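Local structure of fuculose-1-phosphate aldolase (Glaciozyma antarctica, 4XXF) at residues Leu74-Thr82 against Arg92-Ser103. The protein is a zinc-containing member of the class II aldolase/adducin family, assembled from four copies of an alpha/beta chain. Sequence-based numbering, arbitrary orientation.
Sequences LILVNQEGT and RIVNLAGFMIHS
Phe99 projects from helix 96-108 into the hollow facing the hairpin formed by strands 75-78 and 83-84; with CG anti to the backbone N (chi1 172°), the ring swings off the helix toward strand and turn. Val77 approaches it from the opposite direction: in one of its two modelled conformers, CG1 sits over one face, 3.8 Å from the ring centroid and displaced toward the rim, a CH-pi contact. The far end of the ring reaches the turn, where CE2 lies 3.4 Å from Asn78 O. Residues 78-81 form a type I turn, and Gly81 turns bare backbone to the helix, its CA 3.9 Å from Leu96 CD1. In this AraD-like aldolase fold helix 96-108 packs against the central sheet, here against strand 75-78 and the following turn, with the Phe99 side chain about 11 Å from zinc. Farther along the helix, Ser103 OG donates to Gln79 O (2.7 Å), in the carbonyl plane on a lone pair, and accepts from Gln79 NE2 (3.0 Å), so one hydroxyl ties both the turn's backbone and its folded-back side chain. Met100, bent at chi2 and chi3, lays SD and CE along the turn, CE 3.6 Å from Gln79 O. At the other end, Ile75 CD1 presses against the extended lead-in to the helix, touching Val94 CB and lying 3.3 Å from Ile93 O.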
ATOM      1  N   LEU A  74      -4.125 -29.094   2.152  1.00 12.99           N
ATOM      2  CA  LEU A  74      -2.797 -29.528   1.729  1.00 13.74           C
ATOM      3  C   LEU A  74      -2.820 -30.931   1.154  1.00 13.40           C
ATOM      4  O   LEU A  74      -3.506 -31.817   1.677  1.00 14.40           O
ATOM      5  CB  LEU A  74      -1.811 -29.510   2.889  1.00 12.84           C
ATOM      6  CG  LEU A  74      -1.535 -28.164   3.540  1.00 11.94           C
ATOM      7  CD1 LEU A  74      -0.431 -28.371   4.566  1.00 14.18           C
ATOM      8  CD2 LEU A  74      -1.141 -27.102   2.494  1.00 14.65           C
ATOM      9  N   ILE A  75      -2.025 -31.147   0.112  1.00 13.75           N
ATOM     10  CA  ILE A  75      -1.929 -32.460  -0.510  1.00 14.43           C
ATOM     11  C   ILE A  75      -0.540 -33.042  -0.329  1.00 13.96           C
ATOM     12  O   ILE A  75       0.438 -32.310  -0.153  1.00 14.30           O
ATOM     13  CB  ILE A  75      -2.270 -32.411  -2.016  1.00 13.48           C
ATOM     14  CG1 ILE A  75      -1.499 -31.294  -2.725  1.00 15.56           C
ATOM     15  CG2 ILE A  75      -3.781 -32.246  -2.217  1.00 18.16           C
ATOM     16  CD1 ILE A  75      -1.547 -31.375  -4.243  1.00 16.26           C
ATOM     17  N   LEU A  76      -0.469 -34.363  -0.376  1.00 14.75           N
ATOM     18  CA  LEU A  76       0.778 -35.095  -0.261  1.00 14.12           C
ATOM     19  C   LEU A  76       1.175 -35.607  -1.636  1.00 18.17           C
ATOM     20  O   LEU A  76       0.360 -36.203  -2.335  1.00 18.22           O
ATOM     21  CB  LEU A  76       0.620 -36.254   0.716  1.00 17.28           C
ATOM     22  CG  LEU A  76       1.848 -37.115   1.005  1.00 17.97           C
ATOM     23  CD1 LEU A  76       2.928 -36.319   1.721  1.00 20.74           C
ATOM     24  CD2 LEU A  76       1.436 -38.325   1.835  1.00 20.21           C
ATOM     25  N   VAL A  77       2.423 -35.359  -2.021  1.00 15.93           N
ATOM     26  CA  VAL A  77       2.928 -35.654  -3.354  0.81 16.53           C
ATOM     27  C   VAL A  77       4.228 -36.457  -3.235  1.00 19.68           C
ATOM     28  O   VAL A  77       5.053 -36.148  -2.370  1.00 19.91           O
ATOM     29  CB  VAL A  77       3.166 -34.339  -4.145  0.81 18.32           C
ATOM     30  CG1 VAL A  77       3.711 -34.621  -5.535  0.81 20.13           C
ATOM     31  CG2 VAL A  77       1.876 -33.534  -4.236  0.81 17.85           C
ATOM     32  N   ASN A  78       4.432 -37.463  -4.082  1.00 17.07           N
ATOM     33  CA  ASN A  78       5.706 -38.169  -4.013  1.00 19.77           C
ATOM     34  C   ASN A  78       6.740 -37.459  -4.894  1.00 22.39           C
ATOM     35  O   ASN A  78       6.446 -36.429  -5.512  1.00 21.63           O
ATOM     36  CB  ASN A  78       5.561 -39.666  -4.363  1.00 19.60           C
ATOM     37  CG  ASN A  78       5.144 -39.920  -5.802  1.00 21.85           C
ATOM     38  OD1 ASN A  78       5.197 -39.037  -6.648  1.00 24.59           O
ATOM     39  ND2 ASN A  78       4.733 -41.152  -6.078  1.00 25.35           N
ATOM     40  N   GLN A  79       7.963 -37.974  -4.900  1.00 23.46           N
ATOM     41  CA  GLN A  79       9.074 -37.293  -5.557  1.00 24.78           C
ATOM     42  C   GLN A  79       8.798 -37.041  -7.034  1.00 31.04           C
ATOM     43  O   GLN A  79       9.235 -36.031  -7.586  1.00 25.61           O
ATOM     44  CB  GLN A  79      10.361 -38.103  -5.404  1.00 27.37           C
ATOM     45  CG  GLN A  79      11.628 -37.309  -5.684  1.00 32.66           C
ATOM     46  CD  GLN A  79      12.200 -36.644  -4.440  1.00 37.50           C
ATOM     47  OE1 GLN A  79      12.330 -37.273  -3.388  1.00 37.65           O
ATOM     48  NE2 GLN A  79      12.553 -35.369  -4.559  1.00 35.22           N
ATOM     49  N   GLU A  80       8.063 -37.952  -7.668  1.00 29.62           N
ATOM     50  CA  GLU A  80       7.820 -37.857  -9.104  1.00 35.07           C
ATOM     51  C   GLU A  80       6.527 -37.118  -9.463  1.00 33.27           C
ATOM     52  O   GLU A  80       6.151 -37.051 -10.631  1.00 37.27           O
ATOM     53  CB  GLU A  80       7.814 -39.256  -9.741  1.00 35.70           C
ATOM     54  CG  GLU A  80       6.857 -40.273  -9.122  1.00 44.96           C
ATOM     55  CD  GLU A  80       7.534 -41.210  -8.125  1.00 48.18           C
ATOM     56  OE1 GLU A  80       7.282 -42.439  -8.193  1.00 45.39           O
ATOM     57  OE2 GLU A  80       8.303 -40.719  -7.269  1.00 40.69           O
ATOM     58  N   GLY A  81       5.847 -36.561  -8.467  1.00 29.63           N
ATOM     59  CA  GLY A  81       4.713 -35.698  -8.736  1.00 26.08           C
ATOM     60  C   GLY A  81       3.328 -36.308  -8.600  1.00 24.50           C
ATOM     61  O   GLY A  81       2.334 -35.615  -8.791  1.00 28.43           O
ATOM     62  N   THR A  82       3.255 -37.592  -8.272  1.00 23.08           N
ATOM     63  CA  THR A  82       1.961 -38.242  -8.070  1.00 20.46           C
ATOM     64  C   THR A  82       1.314 -37.754  -6.771  1.00 23.39           C
ATOM     65  O   THR A  82       1.942 -37.772  -5.718  1.00 19.82           O
ATOM     66  CB  THR A  82       2.100 -39.776  -8.039  1.00 23.90           C
ATOM     67  OG1 THR A  82       2.809 -40.205  -9.204  1.00 24.62           O
ATOM     68  CG2 THR A  82       0.728 -40.441  -8.015  1.00 22.42           C
ATOM     69  N   ARG A  92      -7.507 -32.239  -5.675  1.00 19.61           N
ATOM     70  CA  ARG A  92      -6.345 -33.053  -5.353  1.00 17.82           C
ATOM     71  C   ARG A  92      -5.416 -33.026  -6.553  1.00 17.43           C
ATOM     72  O   ARG A  92      -5.189 -34.033  -7.226  1.00 20.98           O
ATOM     73  CB  ARG A  92      -6.775 -34.467  -4.968  1.00 21.04           C
ATOM     74  CG  ARG A  92      -7.440 -34.466  -3.603  1.00 20.58           C
ATOM     75  CD  ARG A  92      -8.147 -35.753  -3.254  1.00 22.07           C
ATOM     76  NE  ARG A  92      -8.658 -35.643  -1.892  1.00 24.99           N
ATOM     77  CZ  ARG A  92      -9.783 -36.190  -1.455  1.00 27.61           C
ATOM     78  NH1 ARG A  92     -10.537 -36.915  -2.271  1.00 32.15           N
ATOM     79  NH2 ARG A  92     -10.151 -36.013  -0.192  1.00 32.64           N
ATOM     80  N   ILE A  93      -4.891 -31.827  -6.798  1.00 18.04           N
ATOM     81  CA  ILE A  93      -4.072 -31.555  -7.971  0.54 17.48           C
ATOM     82  C   ILE A  93      -2.886 -30.682  -7.611  1.00 16.73           C
ATOM     83  O   ILE A  93      -2.983 -29.783  -6.778  1.00 15.92           O
ATOM     84  CB  ILE A  93      -4.882 -30.863  -9.096  0.54 18.52           C
ATOM     85  CG1 ILE A  93      -5.607 -29.623  -8.561  0.54 18.53           C
ATOM     86  CG2 ILE A  93      -5.867 -31.831  -9.720  0.54 21.98           C
ATOM     87  CD1 ILE A  93      -6.201 -28.754  -9.657  0.54 22.87           C
ATOM     88  N   VAL A  94      -1.752 -30.966  -8.237  1.00 19.44           N
ATOM     89  CA  VAL A  94      -0.535 -30.204  -8.021  1.00 18.96           C
ATOM     90  C   VAL A  94      -0.136 -29.525  -9.329  1.00 21.26           C
ATOM     91  O   VAL A  94      -0.365 -30.060 -10.412  1.00 22.64           O
ATOM     92  CB  VAL A  94       0.622 -31.107  -7.495  1.00 18.30           C
ATOM     93  CG1 VAL A  94       1.102 -32.089  -8.572  1.00 21.78           C
ATOM     94  CG2 VAL A  94       1.780 -30.269  -6.973  1.00 21.78           C
ATOM     95  N   ASN A  95       0.417 -28.321  -9.229  1.00 19.31           N
ATOM     96  CA  ASN A  95       1.071 -27.695 -10.369  1.00 23.02           C
ATOM     97  C   ASN A  95       2.386 -28.448 -10.612  1.00 19.14           C
ATOM     98  O   ASN A  95       3.344 -28.282  -9.860  1.00 19.42           O
ATOM     99  CB  ASN A  95       1.280 -26.204 -10.084  1.00 27.02           C
ATOM    100  CG  ASN A  95       2.255 -25.527 -11.040  1.00 30.36           C
ATOM    101  OD1 ASN A  95       2.610 -26.057 -12.092  1.00 37.73           O
ATOM    102  ND2 ASN A  95       2.684 -24.327 -10.668  1.00 37.00           N
ATOM    103  N   LEU A  96       2.430 -29.290 -11.644  1.00 22.32           N
ATOM    104  CA  LEU A  96       3.531 -30.249 -11.776  1.00 27.00           C
ATOM    105  C   LEU A  96       4.870 -29.588 -12.076  1.00 26.55           C
ATOM    106  O   LEU A  96       5.861 -29.869 -11.404  1.00 23.65           O
ATOM    107  CB  LEU A  96       3.225 -31.298 -12.856  1.00 25.80           C
ATOM    108  CG  LEU A  96       4.261 -32.427 -12.970  1.00 30.22           C
ATOM    109  CD1 LEU A  96       4.330 -33.244 -11.682  1.00 29.66           C
ATOM    110  CD2 LEU A  96       3.983 -33.336 -14.163  1.00 33.04           C
ATOM    111  N   ALA A  97       4.904 -28.721 -13.082  1.00 29.79           N
ATOM    112  CA  ALA A  97       6.157 -28.100 -13.498  1.00 31.39           C
ATOM    113  C   ALA A  97       6.792 -27.368 -12.325  1.00 28.81           C
ATOM    114  O   ALA A  97       7.985 -27.522 -12.050  1.00 26.09           O
ATOM    115  CB  ALA A  97       5.925 -27.148 -14.662  1.00 35.25           C
ATOM    116  N   GLY A  98       5.972 -26.601 -11.619  1.00 24.81           N
ATOM    117  CA  GLY A  98       6.412 -25.891 -10.436  1.00 26.07           C
ATOM    118  C   GLY A  98       6.884 -26.812  -9.333  1.00 23.26           C
ATOM    119  O   GLY A  98       7.927 -26.574  -8.718  1.00 22.29           O
ATOM    120  N   PHE A  99       6.136 -27.880  -9.094  1.00 24.38           N
ATOM    121  CA  PHE A  99       6.516 -28.807  -8.048  1.00 20.02           C
ATOM    122  C   PHE A  99       7.850 -29.501  -8.343  1.00 23.01           C
ATOM    123  O   PHE A  99       8.645 -29.715  -7.427  1.00 21.05           O
ATOM    124  CB  PHE A  99       5.441 -29.872  -7.808  1.00 21.23           C
ATOM    125  CG  PHE A  99       5.893 -30.945  -6.859  1.00 20.64           C
ATOM    126  CD1 PHE A  99       5.928 -30.704  -5.494  1.00 23.66           C
ATOM    127  CD2 PHE A  99       6.354 -32.168  -7.331  1.00 23.10           C
ATOM    128  CE1 PHE A  99       6.384 -31.669  -4.611  1.00 21.48           C
ATOM    129  CE2 PHE A  99       6.808 -33.141  -6.457  1.00 24.27           C
ATOM    130  CZ  PHE A  99       6.821 -32.890  -5.091  1.00 27.73           C
ATOM    131  N   MET A 100       8.099 -29.854  -9.601  1.00 23.26           N
ATOM    132  CA  MET A 100       9.313 -30.589  -9.936  1.00 21.78           C
ATOM    133  C   MET A 100      10.570 -29.728  -9.804  1.00 19.49           C
ATOM    134  O   MET A 100      11.657 -30.267  -9.639  1.00 21.78           O
ATOM    135  CB  MET A 100       9.206 -31.189 -11.340  1.00 25.85           C
ATOM    136  CG  MET A 100       8.139 -32.281 -11.445  1.00 29.83           C
ATOM    137  SD  MET A 100       8.318 -33.624 -10.233  1.00 28.17           S
ATOM    138  CE  MET A 100       9.841 -34.393 -10.782  1.00 32.04           C
ATOM    139  N   ILE A 101      10.433 -28.404  -9.844  1.00 17.80           N
ATOM    140  CA  ILE A 101      11.553 -27.548  -9.442  1.00 17.22           C
ATOM    141  C   ILE A 101      11.909 -27.821  -7.979  1.00 16.76           C
ATOM    142  O   ILE A 101      13.082 -28.010  -7.624  1.00 18.13           O
ATOM    143  CB  ILE A 101      11.240 -26.056  -9.644  1.00 17.64           C
ATOM    144  CG1 ILE A 101      11.149 -25.756 -11.141  1.00 24.99           C
ATOM    145  CG2 ILE A 101      12.318 -25.199  -8.999  1.00 20.52           C
ATOM    146  CD1 ILE A 101      10.704 -24.341 -11.465  1.00 25.33           C
ATOM    147  N   HIS A 102      10.896 -27.852  -7.121  1.00 17.42           N
ATOM    148  CA  HIS A 102      11.129 -28.139  -5.713  1.00 17.22           C
ATOM    149  C   HIS A 102      11.671 -29.550  -5.537  1.00 18.34           C
ATOM    150  O   HIS A 102      12.597 -29.781  -4.767  1.00 18.13           O
ATOM    151  CB  HIS A 102       9.850 -27.971  -4.894  1.00 16.87           C
ATOM    152  CG  HIS A 102       9.380 -26.555  -4.780  1.00 17.07           C
ATOM    153  ND1 HIS A 102       8.821 -26.048  -3.625  1.00 18.08           N
ATOM    154  CD2 HIS A 102       9.361 -25.545  -5.681  1.00 18.70           C
ATOM    155  CE1 HIS A 102       8.492 -24.783  -3.816  1.00 19.82           C
ATOM    156  NE2 HIS A 102       8.811 -24.452  -5.052  1.00 20.83           N
ATOM    157  N   SER A 103      11.101 -30.498  -6.266  1.00 18.38           N
ATOM    158  CA  SER A 103      11.497 -31.880  -6.113  1.00 18.94           C
ATOM    159  C   SER A 103      12.987 -32.058  -6.409  1.00 20.52           C
ATOM    160  O   SER A 103      13.694 -32.765  -5.676  1.00 22.42           O
ATOM    161  CB  SER A 103      10.661 -32.774  -7.022  1.00 22.33           C
ATOM    162  OG  SER A 103      10.992 -34.126  -6.802  1.00 23.74           O
TER